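PDB 4X7R: TarM, which belongs to the glycosyltransferases of the GT-B fold, with two domains built on parallel sheets and an added antiparallel sheet. Local coordinates for residues S128-D133 with F144-N149; E94-T99 with Y119-R124. The protein carries 1 engineered substitution. All blocks are in the same frame, centred on the assembly; numbering follows the deposited sequence.

Interaction 1: residues S128-D133 with F144-N149; sequences SEKVID and FSFIDN
F144 starts its pairing with I132 through two backbone hydrogen bonds, in the beta hairpin made by strands 129-136 and 139-147 within the large antiparallel sheet. Its ring leads off toward L88 and I92 of helix 86-95, with I132 O at the ring edge, near its plane. S145 pairs with V131 without hydrogen bonds and turns to the other face of the sheet, where S145 OG lies 4.0 Å from V131 CG2.

F146 forms the next hydrogen-bonded pair, with K130. The F146 ring is met over one face by the lysine chain: K130 CE stands 4.0 Å from its centroid, and K130 NZ lies 4.8 Å from it, 7° off the normal, a cation-pi contact. The K130 chain gets there by a bend at chi3 (69°). I132 CD1 approaches F146 CE1 to 3.6 Å. I147 pairs with E129 without hydrogen bonds.

D148 N donates to S128 O (2.9 Å) in the carbonyl plane as the strand ends. N149 OD1 takes a weak bond from K130 NZ (3.5 Å), and a water accepting from N149 N donates to S128 O, both at 2.8 Å.

Interaction 2: residues E94-T99 with Y119-R124; sequences ERLKNT and YIAYIR
L96 makes two of the apolar contacts, sending its two methyl branches to different residues of strand 119-126. L96 CD2 rests on A121 CB at 3.6 Å, while L96 CD1 reaches I123 CD1 at 3.9 Å, the two side chains meeting tip to tip. An anti second torsion (chi2 -180°) carries I123 CD1 outward from the strand to the leucine. A looser apolar touch joins T99 CG2 and I120 CG1, 4.2 Å apart.

The strand is irregular at this point. I120 and A121 both face Y111 of the neighbouring strand 108-113, forming a classic beta bulge, and both of their CB atoms point toward segment 94-99. The bulge thus lets two successive residues of the antiparallel sheet meet the chain that leaves helix 86-95, where a regular strand would turn alternate residues to opposite faces. I123, farther along, lies on this same face and also packs on I132 and K130 of strand 129-136.

Polar groups lie at the helix end and in the turn that follows. I120 CG2 abuts the carbonyl oxygen of R95, with 3.4 Å between CG2 and R95 O; this is a van der Waals contact. The guanidinium of R95 is engaged beyond the two segments, in a salt bridge with E142 and a cation-pi contact with F134. Within the segment, T99 OG1 donates to L96 O over 2.7 Å, tilted 32° from the carbonyl plane. That bond spans the turn through K97 and N98 and ties the first residue of strand 99-103 back to the leucine, while K97 N makes a weak bond of 3.2 Å to E94 O.

From the N terminus, the chain leaves helix 86-95, enters the antiparallel sheet at strand 99-103 and returns through strand 108-113 before interaction 2 closes this loop of 19 residues at strand 119-126. Interaction 1 opens only afterwards and closes the tighter hairpin of strands 129-136 and 139-147, so the two contacts follow in series, neither nested nor crossed. They join directly because strands 119-126 and 129-136 are neighbours: D133 N lies 2.8 Å from Y122 O, and V131 O lies 3.1 Å from R124 N, both probable hydrogen bonds. Helix 86-95 links the two: its last residues enter interaction 2, and its I92 and Y89 pack on I132 and F146 of interaction 1.

Interaction 1: residues S128-D133 with F144-N149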
loop_
_atom_site.group_PDB
_atom_site.type_symbol
_atom_site.label_atom_id
_atom_site.label_comp_id
_atom_site.label_asym_id
_atom_site.label_seq_id
_atom_site.Cartn_x
_atom_site.Cartn_y
_atom_site.Cartn_z
ATOM N N SER A 128 -18.376 -12.752 9.976
ATOM C CA SER A 128 -17.490 -13.686 10.680
ATOM C C SER A 128 -16.842 -13.024 11.922
ATOM O O SER A 128 -16.119 -13.682 12.674
ATOM C CB SER A 128 -16.405 -14.175 9.722
ATOM O OG SER A 128 -15.803 -13.089 9.034
ATOM N N GLU A 129 -17.111 -11.720 12.120
ATOM C CA GLU A 129 -16.575 -10.923 13.211
ATOM C C GLU A 129 -17.511 -10.772 14.407
ATOM O O GLU A 129 -18.740 -10.759 14.265
ATOM C CB GLU A 129 -16.080 -9.564 12.710
ATOM C CG GLU A 129 -14.874 -9.697 11.797
ATOM C CD GLU A 129 -14.199 -8.401 11.397
ATOM O OE1 GLU A 129 -14.907 -7.386 11.204
ATOM O OE2 GLU A 129 -12.956 -8.414 11.237
ATOM N N LYS A 130 -16.907 -10.702 15.600
ATOM C CA LYS A 130 -17.613 -10.528 16.864
ATOM C C LYS A 130 -16.751 -9.695 17.795
ATOM O O LYS A 130 -15.531 -9.858 17.859
ATOM C CB LYS A 130 -17.994 -11.877 17.499
ATOM C CG LYS A 130 -18.815 -11.750 18.798
ATOM C CD LYS A 130 -19.386 -13.078 19.305
ATOM C CE LYS A 130 -18.345 -14.040 19.825
ATOM N NZ LYS A 130 -18.942 -15.341 20.201
ATOM N N VAL A 131 -17.408 -8.802 18.513
ATOM C CA VAL A 131 -16.810 -7.903 19.473
ATOM C C VAL A 131 -17.609 -8.011 20.770
ATOM O O VAL A 131 -18.844 -8.027 20.726
ATOM C CB VAL A 131 -16.768 -6.482 18.847
ATOM C CG1 VAL A 131 -17.340 -5.409 19.764
ATOM C CG2 VAL A 131 -15.364 -6.129 18.363
ATOM N N ILE A 132 -16.916 -8.190 21.909
ATOM C CA ILE A 132 -17.571 -8.238 23.226
ATOM C C ILE A 132 -16.932 -7.162 24.080
ATOM O O ILE A 132 -15.752 -7.270 24.415
ATOM C CB ILE A 132 -17.577 -9.621 23.937
ATOM C CG1 ILE A 132 -18.183 -10.730 23.063
ATOM C CG2 ILE A 132 -18.289 -9.536 25.297
ATOM C CD1 ILE A 132 -18.074 -12.162 23.693
ATOM N N ASP A 133 -17.698 -6.098 24.378
ATOM C CA ASP A 133 -17.262 -4.992 25.220
ATOM C C ASP A 133 -17.805 -5.224 26.616
ATOM O O ASP A 133 -19.003 -5.460 26.772
ATOM C CB ASP A 133 -17.752 -3.645 24.665
ATOM C CG ASP A 133 -17.095 -3.217 23.379
ATOM O OD1 ASP A 133 -16.264 -3.987 22.851
ATOM O OD2 ASP A 133 -17.390 -2.097 22.906
ATOM N N PHE A 144 -13.018 -7.797 23.725
ATOM C CA PHE A 144 -12.506 -9.025 23.131
ATOM C C PHE A 144 -12.985 -9.047 21.657
ATOM O O PHE A 144 -14.192 -8.919 21.385
ATOM C CB PHE A 144 -13.023 -10.271 23.875
ATOM C CG PHE A 144 -12.446 -10.455 25.254
ATOM C CD1 PHE A 144 -13.055 -9.875 26.364
ATOM C CD2 PHE A 144 -11.284 -11.198 25.445
ATOM C CE1 PHE A 144 -12.508 -10.026 27.638
ATOM C CE2 PHE A 144 -10.754 -11.374 26.730
ATOM C CZ PHE A 144 -11.367 -10.787 27.820
ATOM N N SER A 145 -12.030 -9.208 20.728
ATOM C CA SER A 145 -12.260 -9.285 19.287
ATOM C C SER A 145 -12.075 -10.720 18.811
ATOM O O SER A 145 -11.079 -11.372 19.154
ATOM C CB SER A 145 -11.330 -8.336 18.537
ATOM O OG SER A 145 -11.539 -7.021 19.024
ATOM N N PHE A 146 -13.066 -11.210 18.052
ATOM C CA PHE A 146 -13.144 -12.571 17.516
ATOM C C PHE A 146 -13.290 -12.590 16.000
ATOM O O PHE A 146 -13.919 -11.704 15.426
ATOM C CB PHE A 146 -14.363 -13.309 18.111
ATOM C CG PHE A 146 -14.473 -13.384 19.617
ATOM C CD1 PHE A 146 -14.931 -12.295 20.354
ATOM C CD2 PHE A 146 -14.215 -14.573 20.290
ATOM C CE1 PHE A 146 -15.040 -12.366 21.742
ATOM C CE2 PHE A 146 -14.330 -14.647 21.680
ATOM C CZ PHE A 146 -14.749 -13.545 22.399
ATOM N N ILE A 147 -12.726 -13.634 15.365
ATOM C CA ILE A 147 -12.847 -13.988 13.942
ATOM C C ILE A 147 -13.193 -15.485 13.946
ATOM O O ILE A 147 -12.456 -16.279 14.551
ATOM C CB ILE A 147 -11.604 -13.674 13.091
ATOM C CG1 ILE A 147 -11.351 -12.149 13.015
ATOM C CG2 ILE A 147 -11.759 -14.284 11.673
ATOM C CD1 ILE A 147 -9.998 -11.761 12.566
ATOM N N ASP A 148 -14.349 -15.851 13.340
ATOM C CA ASP A 148 -14.901 -17.220 13.296
ATOM C C ASP A 148 -15.015 -17.815 14.713
ATOM O O ASP A 148 -14.584 -18.950 14.955
ATOM C CB ASP A 148 -14.111 -18.153 12.328
ATOM C CG ASP A 148 -13.826 -17.594 10.937
ATOM O OD1 ASP A 148 -14.744 -17.007 10.331
ATOM O OD2 ASP A 148 -12.687 -17.764 10.452
ATOM N N ASN A 149 -15.559 -17.012 15.660
ATOM C CA ASN A 149 -15.749 -17.349 17.088
ATOM C C ASN A 149 -14.465 -17.610 17.890
ATOM O O ASN A 149 -14.529 -18.101 19.016
ATOM C CB ASN A 149 -16.803 -18.459 17.293
ATOM C CG ASN A 149 -18.235 -17.987 17.204
ATOM O OD1 ASN A 149 -18.532 -16.793 17.043
ATOM N ND2 ASN A 149 -19.161 -18.927 17.324
HETATM O O HOH W 1 -16.523 -14.445 15.323
#

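Interaction 2: residues E94-T99 with Y119-R124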
loop_
_atom_site.group_PDB
_atom_site.type_symbol
_atom_site.label_atom_id
_atom_site.label_comp_id
_atom_site.label_asym_id
_atom_site.label_seq_id
_atom_site.Cartn_x
_atom_site.Cartn_y
_atom_site.Cartn_z
ATOM N N GLU A 94 -18.971 -17.164 31.692
ATOM C CA GLU A 94 -19.371 -17.002 33.099
ATOM C C GLU A 94 -19.770 -15.579 33.436
ATOM O O GLU A 94 -20.683 -15.384 34.229
ATOM C CB GLU A 94 -18.285 -17.492 34.076
ATOM C CG GLU A 94 -18.136 -19.007 34.199
ATOM C CD GLU A 94 -19.378 -19.844 34.464
ATOM O OE1 GLU A 94 -20.239 -19.413 35.266
ATOM O OE2 GLU A 94 -19.471 -20.951 33.885
ATOM N N ARG A 95 -19.103 -14.586 32.824
ATOM C CA ARG A 95 -19.376 -13.160 33.027
ATOM C C ARG A 95 -20.718 -12.750 32.425
ATOM O O ARG A 95 -21.275 -11.726 32.823
ATOM C CB ARG A 95 -18.242 -12.298 32.455
ATOM C CG ARG A 95 -16.915 -12.508 33.167
ATOM C CD ARG A 95 -15.778 -11.857 32.422
ATOM N NE ARG A 95 -15.809 -10.401 32.545
ATOM C CZ ARG A 95 -14.846 -9.598 32.112
ATOM N NH1 ARG A 95 -13.771 -10.098 31.519
ATOM N NH2 ARG A 95 -14.952 -8.287 32.265
ATOM N N LEU A 96 -21.224 -13.538 31.460
ATOM C CA LEU A 96 -22.509 -13.306 30.803
ATOM C C LEU A 96 -23.611 -14.189 31.410
ATOM O O LEU A 96 -24.777 -14.054 31.040
ATOM C CB LEU A 96 -22.393 -13.523 29.287
ATOM C CG LEU A 96 -21.513 -12.526 28.523
ATOM C CD1 LEU A 96 -21.120 -13.078 27.170
ATOM C CD2 LEU A 96 -22.195 -11.183 28.376
ATOM N N LYS A 97 -23.237 -15.089 32.343
ATOM C CA LYS A 97 -24.179 -15.966 33.032
ATOM C C LYS A 97 -24.950 -15.122 34.048
ATOM O O LYS A 97 -24.370 -14.240 34.696
ATOM C CB LYS A 97 -23.451 -17.136 33.719
ATOM C CG LYS A 97 -24.338 -18.350 33.962
ATOM C CD LYS A 97 -23.657 -19.388 34.850
ATOM C CE LYS A 97 -24.640 -20.392 35.399
ATOM N NZ LYS A 97 -23.965 -21.431 36.220
ATOM N N ASN A 98 -26.258 -15.379 34.159
ATOM C CA ASN A 98 -27.170 -14.660 35.048
ATOM C C ASN A 98 -27.301 -13.162 34.686
ATOM O O ASN A 98 -27.179 -12.281 35.545
ATOM C CB ASN A 98 -26.877 -14.931 36.543
ATOM C CG ASN A 98 -27.129 -16.365 36.977
ATOM O OD1 ASN A 98 -28.093 -17.022 36.555
ATOM N ND2 ASN A 98 -26.285 -16.873 37.870
ATOM N N THR A 99 -27.544 -12.899 33.389
ATOM C CA THR A 99 -27.771 -11.573 32.821
ATOM C C THR A 99 -29.119 -11.543 32.083
ATOM O O THR A 99 -29.731 -12.591 31.854
ATOM C CB THR A 99 -26.632 -11.143 31.854
ATOM O OG1 THR A 99 -26.522 -12.074 30.776
ATOM C CG2 THR A 99 -25.293 -10.925 32.552
ATOM N N TYR A 119 -25.203 -2.632 33.609
ATOM C CA TYR A 119 -24.750 -2.933 32.255
ATOM C C TYR A 119 -23.405 -3.697 32.321
ATOM O O TYR A 119 -22.406 -3.139 32.779
ATOM C CB TYR A 119 -24.593 -1.582 31.543
ATOM C CG TYR A 119 -24.268 -1.589 30.069
ATOM C CD1 TYR A 119 -24.653 -2.649 29.250
ATOM C CD2 TYR A 119 -23.683 -0.479 29.464
ATOM C CE1 TYR A 119 -24.392 -2.633 27.879
ATOM C CE2 TYR A 119 -23.437 -0.445 28.093
ATOM C CZ TYR A 119 -23.795 -1.522 27.304
ATOM O OH TYR A 119 -23.556 -1.468 25.954
ATOM N N ILE A 120 -23.413 -4.985 31.921
ATOM C CA ILE A 120 -22.260 -5.903 31.933
ATOM C C ILE A 120 -21.545 -5.917 30.573
ATOM O O ILE A 120 -20.331 -5.690 30.508
ATOM C CB ILE A 120 -22.684 -7.348 32.387
ATOM C CG1 ILE A 120 -23.397 -7.378 33.763
ATOM C CG2 ILE A 120 -21.533 -8.358 32.323
ATOM C CD1 ILE A 120 -22.637 -6.716 35.000
ATOM N N ALA A 121 -22.288 -6.226 29.495
ATOM C CA ALA A 121 -21.675 -6.316 28.179
ATOM C C ALA A 121 -22.491 -5.817 27.011
ATOM O O ALA A 121 -23.713 -5.732 27.067
ATOM C CB ALA A 121 -21.202 -7.742 27.912
ATOM N N TYR A 122 -21.776 -5.519 25.940
ATOM C CA TYR A 122 -22.264 -5.142 24.631
ATOM C C TYR A 122 -21.607 -6.126 23.651
ATOM O O TYR A 122 -20.375 -6.249 23.632
ATOM C CB TYR A 122 -21.852 -3.699 24.306
ATOM C CG TYR A 122 -22.123 -3.287 22.880
ATOM C CD1 TYR A 122 -23.345 -2.729 22.514
ATOM C CD2 TYR A 122 -21.134 -3.393 21.903
ATOM C CE1 TYR A 122 -23.589 -2.321 21.202
ATOM C CE2 TYR A 122 -21.369 -2.996 20.590
ATOM C CZ TYR A 122 -22.599 -2.461 20.244
ATOM O OH TYR A 122 -22.827 -2.062 18.951
ATOM N N ILE A 123 -22.426 -6.831 22.853
ATOM C CA ILE A 123 -21.939 -7.765 21.829
ATOM C C ILE A 123 -22.452 -7.324 20.457
ATOM O O ILE A 123 -23.654 -7.102 20.302
ATOM C CB ILE A 123 -22.272 -9.260 22.132
ATOM C CG1 ILE A 123 -21.794 -9.673 23.554
ATOM C CG2 ILE A 123 -21.682 -10.176 21.028
ATOM C CD1 ILE A 123 -22.045 -11.088 23.969
ATOM N N ARG A 124 -21.543 -7.203 19.476
ATOM C CA ARG A 124 -21.865 -6.849 18.096
ATOM C C ARG A 124 -21.296 -7.931 17.159
ATOM O O ARG A 124 -20.075 -8.058 17.019
ATOM C CB ARG A 124 -21.331 -5.442 17.750
ATOM C CG ARG A 124 -21.712 -4.914 16.363
ATOM C CD ARG A 124 -20.626 -4.017 15.762
ATOM N NE ARG A 124 -20.293 -2.879 16.629
ATOM C CZ ARG A 124 -19.081 -2.346 16.752
ATOM N NH1 ARG A 124 -18.061 -2.829 16.053
ATOM N NH2 ARG A 124 -18.878 -1.325 17.577
#